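PDB 4KL0: putative uncharacterized protein from Xanthomonas oryzae pv. oryzae, which binds calcium and probably hydrolyses N-glycosidic bonds, as its relatives the inosine-uridine nucleoside hydrolases do, although its own activity is not established. Local coordinates for residues L19-P24 / Q51-F57; R96-Y100 / T155-A159; V132-C136 / L160-A164; G241-H247 / A369-L373; L264-I268 / L276-F282. All blocks are in the same frame, centred on the assembly; numbering follows the deposited sequence.

Contact 1. Residues L19-P24 / Q51-F57; sequences LRLHRP and QLQADGF
Arg20 and Asp55 form the salt bridge of this contact. The guanidinium offers its NE-NH2 side to the carboxylate: NH2 meets OD1 at 2.8 Å on the syn side and NE makes a weak bond to OD2. The fit is skewed, the two planes lying 64° apart. Asp55 OD2 also accepts from Gln51 NE2, which comes from above the carboxylate plane, so two residues fix the acid's rotation.

Arg23 uses the same residue differently. Its chain, extended from CG to NE, brings NE to the carbonyl O of Asp55 (2.8 Å), while a water links its NH2 to Asp55 OD1. A second water joins Pro24 O to Gly56 O.

The apolar part centres on the Phe57 ring. Leu19 CG lies 3.5 Å from its CZ, Pro24 CD 3.7 Å from its CD1, and Leu19 O sits at the ring edge. Leu19 CD2 also touches Leu52 CD2 at 4.0 Å.

Gly56, at positive phi, ends helix 41-54 in a Schellman motif. Across from it, a type I turn from Arg20 to Arg23 follows helix 10-20. The contact thus pairs two helix ends, and the second leads directly into strand 58-65 of the Rossmann-like sheet.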
# COMPACT_ATOMS: atom_id res chain seq x y z
N LEU A 19 -10.43 -17.94 3.76
CA LEU A 19 -9.18 -17.62 3.09
C LEU A 19 -8.14 -18.71 3.38
O LEU A 19 -7.34 -19.08 2.51
CB LEU A 19 -8.64 -16.27 3.58
CG LEU A 19 -7.22 -15.96 3.12
CD1 LEU A 19 -7.06 -15.86 1.59
CD2 LEU A 19 -6.74 -14.69 3.78
N ARG A 20 -8.17 -19.22 4.61
CA ARG A 20 -7.17 -20.19 5.03
C ARG A 20 -7.23 -21.51 4.24
O ARG A 20 -6.26 -22.26 4.22
CB ARG A 20 -7.23 -20.43 6.55
CG ARG A 20 -6.39 -19.38 7.35
CD ARG A 20 -6.87 -19.21 8.74
NE ARG A 20 -5.88 -18.49 9.55
CZ ARG A 20 -5.98 -18.41 10.87
NH1 ARG A 20 -7.02 -18.97 11.48
NH2 ARG A 20 -5.05 -17.78 11.57
N LEU A 21 -8.34 -21.80 3.58
CA LEU A 21 -8.39 -22.99 2.73
C LEU A 21 -7.47 -22.87 1.51
O LEU A 21 -7.18 -23.89 0.84
CB LEU A 21 -9.82 -23.26 2.24
CG LEU A 21 -10.81 -23.52 3.37
CD1 LEU A 21 -12.25 -23.38 2.82
CD2 LEU A 21 -10.56 -24.91 3.98
N HIS A 22 -7.00 -21.65 1.21
CA HIS A 22 -6.33 -21.38 -0.03
C HIS A 22 -4.88 -21.03 0.21
O HIS A 22 -4.27 -20.35 -0.65
CB HIS A 22 -6.99 -20.17 -0.73
CG HIS A 22 -8.38 -20.41 -1.23
ND1 HIS A 22 -9.42 -20.76 -0.40
CD2 HIS A 22 -8.91 -20.31 -2.47
CE1 HIS A 22 -10.53 -20.91 -1.12
NE2 HIS A 22 -10.24 -20.63 -2.38
N ARG A 23 -4.31 -21.44 1.35
CA ARG A 23 -2.90 -21.17 1.64
C ARG A 23 -2.09 -21.81 0.57
O ARG A 23 -2.40 -22.94 0.15
CB ARG A 23 -2.41 -21.75 2.99
CG ARG A 23 -2.99 -21.17 4.25
CD ARG A 23 -2.27 -21.81 5.43
NE ARG A 23 -2.62 -21.20 6.70
CZ ARG A 23 -3.57 -21.63 7.52
NH1 ARG A 23 -4.31 -22.68 7.19
NH2 ARG A 23 -3.79 -21.02 8.68
N PRO A 24 -1.04 -21.13 0.10
CA PRO A 24 -0.09 -21.72 -0.85
C PRO A 24 0.82 -22.76 -0.17
O PRO A 24 0.89 -22.83 1.06
CB PRO A 24 0.72 -20.50 -1.32
CG PRO A 24 0.72 -19.60 -0.13
CD PRO A 24 -0.68 -19.72 0.42
N GLN A 51 -0.64 -10.53 9.36
CA GLN A 51 -1.51 -11.69 9.46
C GLN A 51 -1.30 -12.61 8.27
O GLN A 51 -1.33 -13.84 8.39
CB GLN A 51 -2.98 -11.28 9.56
CG GLN A 51 -3.88 -12.49 9.80
CD GLN A 51 -3.62 -13.19 11.09
OE1 GLN A 51 -3.08 -12.62 12.08
NE2 GLN A 51 -4.01 -14.45 11.12
N LEU A 52 -1.12 -12.03 7.08
CA LEU A 52 -0.88 -12.87 5.93
C LEU A 52 0.42 -13.65 6.08
O LEU A 52 0.51 -14.78 5.59
CB LEU A 52 -0.92 -12.04 4.64
CG LEU A 52 -2.32 -11.54 4.34
CD1 LEU A 52 -2.19 -10.34 3.37
CD2 LEU A 52 -3.27 -12.64 3.75
N GLN A 53 1.43 -13.07 6.72
CA GLN A 53 2.67 -13.80 6.99
C GLN A 53 2.43 -14.86 8.04
O GLN A 53 2.86 -16.03 7.87
CB GLN A 53 3.76 -12.82 7.48
CG GLN A 53 5.10 -13.49 7.69
CD GLN A 53 6.26 -12.56 7.53
OE1 GLN A 53 6.21 -11.61 6.71
NE2 GLN A 53 7.31 -12.76 8.35
N ALA A 54 1.77 -14.49 9.13
CA ALA A 54 1.48 -15.49 10.17
C ALA A 54 0.72 -16.69 9.60
O ALA A 54 0.93 -17.83 10.04
CB ALA A 54 0.66 -14.86 11.32
N ASP A 55 -0.12 -16.46 8.61
CA ASP A 55 -0.88 -17.55 7.98
C ASP A 55 -0.23 -18.23 6.75
O ASP A 55 -0.85 -19.11 6.14
CB ASP A 55 -2.31 -17.11 7.63
CG ASP A 55 -3.17 -16.88 8.87
OD1 ASP A 55 -2.77 -17.37 9.98
OD2 ASP A 55 -4.24 -16.21 8.75
N GLY A 56 0.98 -17.83 6.41
CA GLY A 56 1.74 -18.54 5.39
C GLY A 56 1.47 -18.15 3.95
O GLY A 56 1.82 -18.91 3.02
N PHE A 57 0.89 -16.97 3.74
CA PHE A 57 0.67 -16.50 2.36
C PHE A 57 1.88 -15.79 1.79
O PHE A 57 2.15 -15.86 0.59
CB PHE A 57 -0.55 -15.57 2.32
CG PHE A 57 -1.85 -16.28 2.44
CD1 PHE A 57 -2.54 -16.68 1.30
CD2 PHE A 57 -2.36 -16.64 3.69
CE1 PHE A 57 -3.71 -17.39 1.41
CE2 PHE A 57 -3.55 -17.33 3.81
CZ PHE A 57 -4.23 -17.71 2.67
O HOH W 1 -1.40 -20.09 10.05
O HOH W 2 2.37 -21.55 3.00

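Contact 2. Residues R96-Y100 / T155-A159; sequences RGQDY and TDASA
Gln98 and Asp156 meet where the loop after strand 93-96 crosses the start of helix 155-163, beside the strand ends of the Rossmann-like sheet. Asp156 OD1 takes the backbone N-H of Gln98 at 2.8 Å through its syn lone pair, in a fairly straight bond (164°). Asp156 holds CG beside its backbone N (chi1 -52°), which lays the carboxylate close over Gly97, whose CA is 3.2 Å from OD1.

The Gln98 side chain leaves in the crowded position between N and carbonyl carbon (chi1 75°), then runs extended. This lays its CG against the Thr155 methyl CG2 (3.5 Å) and carries NE2 on to Ala159 CB.

Thr155 CG2 touches the Tyr100 CB as well as Gln98, while OG1 lies 3.3 Å from that same Tyr100 CB and is hydrogen-bonded to Asp203. The Tyr100 ring leads away from the helix, its OH bonded to His110 and Gly68, and its side chain lies about 8 Å from that of calcium ligand Asp35. Two waters complete the polar seam: one donates to Gln98 O and Asp156 OD2, the other accepts from Gln98 NE2 and donates to Asp156 OD1 at 2.8 Å.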
# COMPACT_ATOMS: atom_id res chain seq x y z
N ARG A 96 16.14 2.95 3.36
CA ARG A 96 15.79 4.19 2.71
C ARG A 96 16.07 4.08 1.19
O ARG A 96 17.18 3.69 0.79
CB ARG A 96 16.71 5.29 3.29
CG ARG A 96 16.83 6.50 2.44
CD ARG A 96 17.61 7.61 3.10
NE ARG A 96 19.00 7.70 2.72
CZ ARG A 96 19.87 8.41 3.43
NH1 ARG A 96 21.15 8.50 3.06
NH2 ARG A 96 19.44 9.05 4.54
N GLY A 97 15.13 4.53 0.35
CA GLY A 97 15.34 4.58 -1.08
C GLY A 97 16.24 5.72 -1.51
O GLY A 97 16.73 6.50 -0.68
N GLN A 98 16.50 5.80 -2.80
CA GLN A 98 17.40 6.84 -3.33
C GLN A 98 16.75 8.19 -3.70
O GLN A 98 15.51 8.34 -3.76
CB GLN A 98 18.14 6.27 -4.54
CG GLN A 98 17.25 6.18 -5.77
CD GLN A 98 17.97 5.68 -7.01
OE1 GLN A 98 18.08 6.42 -8.02
NE2 GLN A 98 18.42 4.44 -6.97
N ASP A 99 17.57 9.20 -3.96
CA ASP A 99 17.07 10.50 -4.31
C ASP A 99 16.33 10.50 -5.64
O ASP A 99 16.63 9.73 -6.55
CB ASP A 99 18.26 11.46 -4.46
CG ASP A 99 18.75 12.02 -3.10
OD1 ASP A 99 18.05 11.88 -2.05
OD2 ASP A 99 19.85 12.64 -3.11
N TYR A 100 15.40 11.41 -5.78
CA TYR A 100 14.70 11.51 -7.02
C TYR A 100 14.35 12.97 -7.19
O TYR A 100 14.41 13.75 -6.25
CB TYR A 100 13.44 10.57 -6.98
CG TYR A 100 12.41 11.01 -5.99
CD1 TYR A 100 11.40 11.89 -6.35
CD2 TYR A 100 12.50 10.60 -4.69
CE1 TYR A 100 10.46 12.31 -5.42
CE2 TYR A 100 11.59 11.00 -3.75
CZ TYR A 100 10.59 11.88 -4.12
OH TYR A 100 9.67 12.29 -3.17
N THR A 155 10.70 5.20 -7.80
CA THR A 155 12.17 5.45 -7.97
C THR A 155 12.99 4.18 -7.71
O THR A 155 13.88 3.78 -8.51
CB THR A 155 12.59 6.49 -6.96
OG1 THR A 155 11.79 7.66 -7.15
CG2 THR A 155 14.06 6.80 -7.04
N ASP A 156 12.73 3.53 -6.59
CA ASP A 156 13.50 2.32 -6.20
C ASP A 156 13.07 1.05 -6.93
O ASP A 156 13.93 0.18 -7.24
CB ASP A 156 13.45 2.14 -4.69
CG ASP A 156 13.85 3.41 -4.00
OD1 ASP A 156 15.01 3.85 -4.20
OD2 ASP A 156 13.03 4.01 -3.30
N ALA A 157 11.77 0.87 -7.16
CA ALA A 157 11.35 -0.28 -7.91
C ALA A 157 11.94 -0.26 -9.31
O ALA A 157 12.33 -1.30 -9.82
CB ALA A 157 9.78 -0.36 -7.97
N SER A 158 12.01 0.92 -9.91
CA SER A 158 12.58 1.00 -11.26
C SER A 158 14.09 0.77 -11.13
O SER A 158 14.64 0.05 -11.99
CB SER A 158 12.30 2.38 -11.83
OG SER A 158 12.99 2.55 -13.08
N ALA A 159 14.74 1.35 -10.11
CA ALA A 159 16.18 1.11 -9.86
C ALA A 159 16.50 -0.38 -9.77
O ALA A 159 17.53 -0.83 -10.26
CB ALA A 159 16.70 1.85 -8.63
O HOH W 3 13.28 6.78 -3.05
O HOH W 4 17.11 2.65 -5.54

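Contact 3. Residues V132-C136 / L160-A164; sequences VRAMC and LLAEA
Val132, the N-cap residue of helix 133-141, has its CA 6.1 Å from that of Leu160, and one helical turn on the CA atoms of Cys136 and Ala164 are 6.0 Å apart, so the backbones are similarly close at both ends of the contact.

Leu160 is the main apolar group. Its CG stands opposite the backbone N (chi1 -179°), which throws both methyls across to the other helix. CD1 does most of the touching, 3.7 Å from Cys136 SG and 3.9 Å from Met135 CB, with Val132 CB slightly farther off. CD2 rests against Met135 as well, near its CB and SD; the two side chains cross at about a right angle, and the extended Met135 chain then continues away. Beyond Leu160, Cys136 SG also meets the CB of Ala164, just past the end of the facing helix, at 3.8 Å. Met135 and Leu160 both reach Leu31 and Phe33 of strand 28-34, which places the seam on the sheet.

At the outer side, Arg133 bends at chi2 and chi3 to return toward Glu163. NH1 and OE1 form a salt bridge at a rather long 3.3 Å, with the guanidinium and carboxylate planes almost parallel, 8° apart. Val132 CG2 lies 3.9 Å from the same OE1.

The contact is mainly apolar and lies against the sheet, with one exposed ion pair at its outer margin probably adding modest attraction.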
# COMPACT_ATOMS: atom_id res chain seq x y z
N VAL A 132 18.08 -0.56 -2.67
CA VAL A 132 17.70 -1.89 -3.18
C VAL A 132 18.82 -2.95 -3.22
O VAL A 132 18.65 -4.02 -3.81
CB VAL A 132 17.12 -1.77 -4.57
CG1 VAL A 132 16.00 -0.68 -4.60
CG2 VAL A 132 18.20 -1.42 -5.58
N ARG A 133 19.95 -2.67 -2.58
CA ARG A 133 21.08 -3.62 -2.61
C ARG A 133 20.69 -5.01 -2.08
O ARG A 133 20.92 -6.06 -2.73
CB ARG A 133 22.25 -3.09 -1.80
CG ARG A 133 23.52 -3.87 -2.14
CD ARG A 133 24.04 -3.45 -3.52
NE ARG A 133 23.90 -4.47 -4.57
CZ ARG A 133 23.74 -4.18 -5.87
NH1 ARG A 133 23.69 -2.91 -6.28
NH2 ARG A 133 23.62 -5.15 -6.78
N ALA A 134 20.07 -5.03 -0.90
CA ALA A 134 19.65 -6.31 -0.33
C ALA A 134 18.64 -7.04 -1.20
O ALA A 134 18.69 -8.25 -1.28
CB ALA A 134 19.13 -6.14 1.11
N MET A 135 17.70 -6.32 -1.84
CA MET A 135 16.76 -6.94 -2.76
C MET A 135 17.51 -7.63 -3.90
O MET A 135 17.10 -8.71 -4.36
CB MET A 135 15.73 -5.91 -3.30
CG MET A 135 14.74 -5.42 -2.22
SD MET A 135 13.56 -4.18 -2.95
CE MET A 135 12.32 -4.08 -1.54
N CYS A 136 18.55 -6.95 -4.41
CA CYS A 136 19.36 -7.52 -5.49
C CYS A 136 19.99 -8.86 -5.04
O CYS A 136 19.84 -9.92 -5.72
CB CYS A 136 20.47 -6.55 -5.93
SG CYS A 136 19.92 -5.15 -6.95
N LEU A 160 15.60 -1.16 -9.17
CA LEU A 160 15.82 -2.60 -8.98
C LEU A 160 15.75 -3.30 -10.31
O LEU A 160 16.58 -4.16 -10.60
CB LEU A 160 14.79 -3.24 -8.01
CG LEU A 160 14.97 -4.75 -7.75
CD1 LEU A 160 16.27 -5.00 -7.04
CD2 LEU A 160 13.85 -5.33 -6.86
N LEU A 161 14.77 -2.93 -11.14
CA LEU A 161 14.67 -3.58 -12.45
C LEU A 161 15.89 -3.18 -13.25
O LEU A 161 16.39 -3.96 -14.10
CB LEU A 161 13.39 -3.21 -13.19
CG LEU A 161 12.42 -4.35 -13.20
CD1 LEU A 161 12.04 -4.69 -11.74
CD2 LEU A 161 11.23 -3.95 -14.03
N ALA A 162 16.43 -1.99 -13.00
CA ALA A 162 17.59 -1.60 -13.80
C ALA A 162 18.88 -2.29 -13.33
O ALA A 162 19.67 -2.76 -14.17
CB ALA A 162 17.77 -0.09 -13.81
N GLU A 163 19.12 -2.31 -12.02
CA GLU A 163 20.37 -2.88 -11.50
C GLU A 163 20.36 -4.39 -11.58
O GLU A 163 21.41 -5.01 -11.78
CB GLU A 163 20.63 -2.39 -10.07
CG GLU A 163 20.81 -0.86 -10.09
CD GLU A 163 21.11 -0.28 -8.74
OE1 GLU A 163 21.39 -1.07 -7.80
OE2 GLU A 163 21.05 0.98 -8.63
N ALA A 164 19.19 -5.01 -11.49
CA ALA A 164 19.14 -6.46 -11.42
C ALA A 164 18.26 -7.03 -12.51
O ALA A 164 17.62 -8.06 -12.33
CB ALA A 164 18.68 -6.90 -10.05

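Contact 4. Residues G241-H247 / A369-L373; sequences GIARNGH and AKAAL
Leu373 points its CD2 methyl squarely at the imidazole of His247, a CH-pi contact in which the carbon stands 3.5 Å from the ring centroid and only 1° off the normal. This joins two helix termini on the helical layer of the nucleoside hydrolase-like fold: Leu373 is the first residue beyond helix 358-372, and His247 is the N-cap of helix 248-269.

The side chains of the pair cross at about a right angle. In His247, chi1 (-167°) swings the ring toward Leu373 and chi2 (-64°) turns its face to the methyl. The CD2 side of the ring lies by the leucine's carbonyl, His247 CD2 being 3.2 Å from Leu373 O. Its ND1 is used for capping, bonded to Val249 N, and this bond should help hold the ring in place.

The other leucine methyl, CD1, goes to Ile242, 3.6 Å from CB, the two side chains meeting at a slant. Ile242 CG2 also touches Ala369 CB at 3.8 Å, one turn back along the facing helix. Leu373 thus divides its methyls between an aromatic face and an aliphatic branch point.

Lys370 runs extended past Gly241, CE lying 4.4 Å from the glycine CA, and its NZ forms a salt bridge with Glu12. Arg244 NH1 comes within 4.5 Å of that amine, a like-charge neighbour that Glu12 probably offsets.

Two waters bridge the polar margin: one links Ala372 O with His247 NE2, and the other donates to Leu373 O at 2.7 Å while weakly accepting from Asn245 ND2.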
# COMPACT_ATOMS: atom_id res chain seq x y z
N GLY A 241 -12.41 -0.47 15.62
CA GLY A 241 -12.17 -1.90 15.89
C GLY A 241 -10.73 -2.28 16.16
O GLY A 241 -10.43 -3.08 17.04
N ILE A 242 -9.81 -1.68 15.40
CA ILE A 242 -8.41 -2.07 15.57
C ILE A 242 -7.71 -1.33 16.70
O ILE A 242 -6.65 -1.75 17.15
CB ILE A 242 -7.55 -1.97 14.26
CG1 ILE A 242 -7.58 -0.56 13.66
CG2 ILE A 242 -8.06 -2.97 13.22
CD1 ILE A 242 -6.78 -0.54 12.35
N ALA A 243 -8.30 -0.24 17.16
CA ALA A 243 -7.71 0.50 18.25
C ALA A 243 -8.27 0.02 19.61
O ALA A 243 -7.71 0.35 20.66
CB ALA A 243 -7.95 1.97 18.06
N ARG A 244 -9.28 -0.83 19.56
CA ARG A 244 -10.12 -1.12 20.74
C ARG A 244 -9.30 -1.66 21.92
O ARG A 244 -9.52 -1.29 23.07
CB ARG A 244 -11.25 -2.09 20.35
CG ARG A 244 -12.38 -2.30 21.39
CD ARG A 244 -13.60 -2.97 20.71
NE ARG A 244 -14.30 -2.08 19.77
CZ ARG A 244 -14.67 -2.44 18.54
NH1 ARG A 244 -14.40 -3.66 18.06
NH2 ARG A 244 -15.30 -1.57 17.76
N ASN A 245 -8.32 -2.49 21.62
CA ASN A 245 -7.58 -3.14 22.68
C ASN A 245 -6.24 -2.52 23.01
O ASN A 245 -5.40 -3.17 23.65
CB ASN A 245 -7.39 -4.61 22.34
CG ASN A 245 -8.66 -5.26 21.94
OD1 ASN A 245 -9.65 -5.19 22.67
ND2 ASN A 245 -8.67 -5.88 20.76
N GLY A 246 -6.01 -1.29 22.53
CA GLY A 246 -4.82 -0.55 22.91
C GLY A 246 -3.54 -0.98 22.18
O GLY A 246 -2.44 -0.67 22.63
N HIS A 247 -3.65 -1.69 21.06
CA HIS A 247 -2.40 -1.98 20.35
C HIS A 247 -1.87 -0.66 19.81
O HIS A 247 -2.63 0.10 19.21
CB HIS A 247 -2.62 -2.96 19.18
CG HIS A 247 -1.35 -3.53 18.63
ND1 HIS A 247 -0.39 -2.75 18.01
CD2 HIS A 247 -0.90 -4.80 18.57
CE1 HIS A 247 0.61 -3.52 17.62
NE2 HIS A 247 0.31 -4.78 17.93
N ALA A 369 -6.70 -7.32 9.85
CA ALA A 369 -6.08 -6.32 10.72
C ALA A 369 -6.30 -6.66 12.20
O ALA A 369 -5.36 -6.57 13.03
CB ALA A 369 -6.59 -5.00 10.42
N LYS A 370 -7.50 -7.12 12.54
CA LYS A 370 -7.72 -7.45 13.97
C LYS A 370 -6.90 -8.65 14.42
O LYS A 370 -6.34 -8.64 15.55
CB LYS A 370 -9.19 -7.76 14.27
CG LYS A 370 -10.12 -6.59 14.17
CD LYS A 370 -11.56 -7.11 14.25
CE LYS A 370 -12.56 -6.00 14.45
NZ LYS A 370 -13.97 -6.58 14.69
N ALA A 371 -6.78 -9.67 13.57
CA ALA A 371 -5.99 -10.85 13.94
C ALA A 371 -4.50 -10.49 14.10
O ALA A 371 -3.81 -11.00 15.00
CB ALA A 371 -6.19 -11.99 12.90
N ALA A 372 -4.03 -9.54 13.27
CA ALA A 372 -2.64 -9.15 13.24
C ALA A 372 -2.26 -8.45 14.55
O ALA A 372 -1.08 -8.46 14.94
CB ALA A 372 -2.36 -8.22 12.00
N LEU A 373 -3.24 -7.81 15.19
CA LEU A 373 -2.95 -6.97 16.35
C LEU A 373 -3.24 -7.66 17.69
O LEU A 373 -3.26 -6.99 18.71
CB LEU A 373 -3.70 -5.66 16.28
CG LEU A 373 -3.41 -4.89 14.99
CD1 LEU A 373 -4.43 -3.75 14.82
CD2 LEU A 373 -2.00 -4.35 15.09
O HOH W 5 -5.37 -5.56 19.66
O HOH W 6 0.92 -7.52 16.57

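Contact 5. Residues L264-I268 / L276-F282; sequences LWEGI and LDTAWFF
Leu264 opens the contact by spreading its two methyls over different partners. CD1 meets the Leu276 methyl CD1 at 4.1 Å, while CD2 comes to the edge of the Trp280 indole, 3.9 Å from CH2 and in the plane of the ring. Leu276 reaches the same indole from another direction, with CD2 above its face.

Trp265 follows, and a trans chi1 of 172° carries its indole out to the facing helix. There it makes an edge-to-face stack with Phe281: the benzene part of the indole approaches the face of the phenylalanine ring, the centroids 5.1 Å apart and the planes at 70°. Trp265 CE3 is the atom over the middle of that ring. Farther along the same edge, CZ3 lies 3.8 Å from Phe282 CE2, this time at the edge of the phenylalanine ring. The indole NE1 is bonded to Leu302 O, which fixes the tryptophan from its other end, and Ile307 of the short helix 304-307 packs against Trp265, Phe281 and Phe282.

These residues form a helical hairpin: helix 248-269 and helix 278-285 run nearly antiparallel, with local axes 156° apart and 10.2 Å from each other. Asp277 caps the start of the second helix, its OD1 accepting from Trp280 N.

Ile268 faces that helix start. Its CG2 presses on the backbone there, 3.3 Å from Asp277 C, and CG1 touches Leu276 CB. Its CD1 reaches the edge of Trp280, 3.7 Å from CZ3, with the edge of Phe281 also close by.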
# COMPACT_ATOMS: atom_id res chain seq x y z
N LEU A 264 -9.25 17.93 7.35
CA LEU A 264 -9.90 18.19 6.05
C LEU A 264 -11.29 18.86 6.23
O LEU A 264 -11.66 19.88 5.60
CB LEU A 264 -9.93 16.86 5.24
CG LEU A 264 -10.71 16.79 3.94
CD1 LEU A 264 -10.08 17.81 2.95
CD2 LEU A 264 -10.74 15.39 3.32
N TRP A 265 -12.03 18.35 7.20
CA TRP A 265 -13.32 18.94 7.56
C TRP A 265 -13.22 20.40 8.00
O TRP A 265 -13.96 21.26 7.49
CB TRP A 265 -13.91 18.11 8.71
CG TRP A 265 -15.12 18.79 9.25
CD1 TRP A 265 -15.21 19.47 10.42
CD2 TRP A 265 -16.36 18.93 8.58
NE1 TRP A 265 -16.46 20.02 10.54
CE2 TRP A 265 -17.20 19.69 9.44
CE3 TRP A 265 -16.88 18.47 7.38
CZ2 TRP A 265 -18.51 20.00 9.12
CZ3 TRP A 265 -18.19 18.78 7.04
CH2 TRP A 265 -19.00 19.56 7.92
N GLU A 266 -12.27 20.70 8.90
CA GLU A 266 -12.12 22.06 9.47
C GLU A 266 -11.70 23.02 8.36
O GLU A 266 -12.16 24.18 8.31
CB GLU A 266 -11.12 22.05 10.62
CG GLU A 266 -11.70 21.27 11.83
CD GLU A 266 -10.80 21.19 13.05
OE1 GLU A 266 -9.57 21.49 12.99
OE2 GLU A 266 -11.36 20.80 14.11
N GLY A 267 -10.89 22.51 7.44
CA GLY A 267 -10.29 23.34 6.39
C GLY A 267 -11.38 23.76 5.43
O GLY A 267 -11.44 24.92 5.00
N ILE A 268 -12.25 22.81 5.10
CA ILE A 268 -13.38 23.01 4.18
C ILE A 268 -14.38 23.95 4.85
O ILE A 268 -14.86 24.89 4.22
CB ILE A 268 -14.06 21.70 3.82
CG1 ILE A 268 -13.18 20.89 2.85
CG2 ILE A 268 -15.44 21.96 3.17
CD1 ILE A 268 -13.68 19.46 2.65
N LEU A 276 -12.95 22.72 -2.77
CA LEU A 276 -13.72 21.71 -2.01
C LEU A 276 -14.76 22.40 -1.16
O LEU A 276 -14.58 23.54 -0.75
CB LEU A 276 -12.81 20.86 -1.10
CG LEU A 276 -11.61 20.19 -1.79
CD1 LEU A 276 -10.94 19.20 -0.81
CD2 LEU A 276 -12.03 19.49 -3.04
N ASP A 277 -15.89 21.73 -0.94
CA ASP A 277 -16.91 22.33 -0.09
C ASP A 277 -17.62 21.27 0.74
O ASP A 277 -17.34 20.08 0.60
CB ASP A 277 -17.91 23.14 -0.91
CG ASP A 277 -18.50 22.35 -2.06
OD1 ASP A 277 -18.57 21.10 -2.00
OD2 ASP A 277 -18.89 22.98 -3.08
N THR A 278 -18.53 21.71 1.61
CA THR A 278 -19.19 20.77 2.53
C THR A 278 -19.90 19.67 1.75
O THR A 278 -19.93 18.50 2.18
CB THR A 278 -20.17 21.51 3.45
OG1 THR A 278 -19.46 22.44 4.29
CG2 THR A 278 -20.95 20.50 4.33
N ALA A 279 -20.46 20.04 0.60
CA ALA A 279 -21.12 19.09 -0.30
C ALA A 279 -20.17 18.05 -0.85
O ALA A 279 -20.53 16.87 -1.05
CB ALA A 279 -21.77 19.83 -1.45
N TRP A 280 -18.93 18.45 -1.09
CA TRP A 280 -18.00 17.49 -1.62
C TRP A 280 -17.64 16.51 -0.49
O TRP A 280 -17.47 15.32 -0.72
CB TRP A 280 -16.75 18.17 -2.11
CG TRP A 280 -15.67 17.21 -2.36
CD1 TRP A 280 -15.43 16.54 -3.51
CD2 TRP A 280 -14.67 16.77 -1.42
NE1 TRP A 280 -14.33 15.74 -3.38
CE2 TRP A 280 -13.84 15.86 -2.10
CE3 TRP A 280 -14.38 17.09 -0.09
CZ2 TRP A 280 -12.74 15.22 -1.49
CZ3 TRP A 280 -13.29 16.49 0.52
CH2 TRP A 280 -12.47 15.56 -0.19
N PHE A 281 -17.57 17.04 0.72
CA PHE A 281 -17.19 16.20 1.87
C PHE A 281 -18.27 15.14 2.17
O PHE A 281 -17.97 13.94 2.28
CB PHE A 281 -16.91 17.04 3.09
CG PHE A 281 -16.38 16.24 4.25
CD1 PHE A 281 -17.24 15.49 5.06
CD2 PHE A 281 -15.03 16.26 4.56
CE1 PHE A 281 -16.76 14.73 6.12
CE2 PHE A 281 -14.54 15.50 5.64
CZ PHE A 281 -15.43 14.75 6.43
N PHE A 282 -19.52 15.58 2.33
CA PHE A 282 -20.62 14.61 2.50
C PHE A 282 -20.71 13.57 1.33
O PHE A 282 -20.93 12.36 1.55
CB PHE A 282 -21.96 15.34 2.80
CG PHE A 282 -22.13 15.69 4.25
CD1 PHE A 282 -23.06 15.00 5.05
CD2 PHE A 282 -21.35 16.63 4.84
CE1 PHE A 282 -23.18 15.27 6.41
CE2 PHE A 282 -21.46 16.93 6.20
CZ PHE A 282 -22.39 16.26 6.99

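In the fold
Contacts 2 and 3 sit together, centres about 10 Å apart, their segments alternating along the chain, and Asp156 O touches Val132 CG1. Contact 2 ties the loop after strand 93-96 to helix 155-163, and contact 3 ties that helix to helix 133-141, beside the mostly parallel sheet. Contact 1, first in the chain, lies about 27 Å from contact 3 by centres. It meets contact 4 where Gln51 packs against Ala371 and Ala372, bringing helix 41-54 against the C-terminal helix 358-372, which also touches the N-terminal helix 10-20 through Leu19 and Leu364. Contact 5, nested inside the loop closed by contact 4, is a separate hairpin away from the annotated sites, about 43 Å from contact 3 between centres.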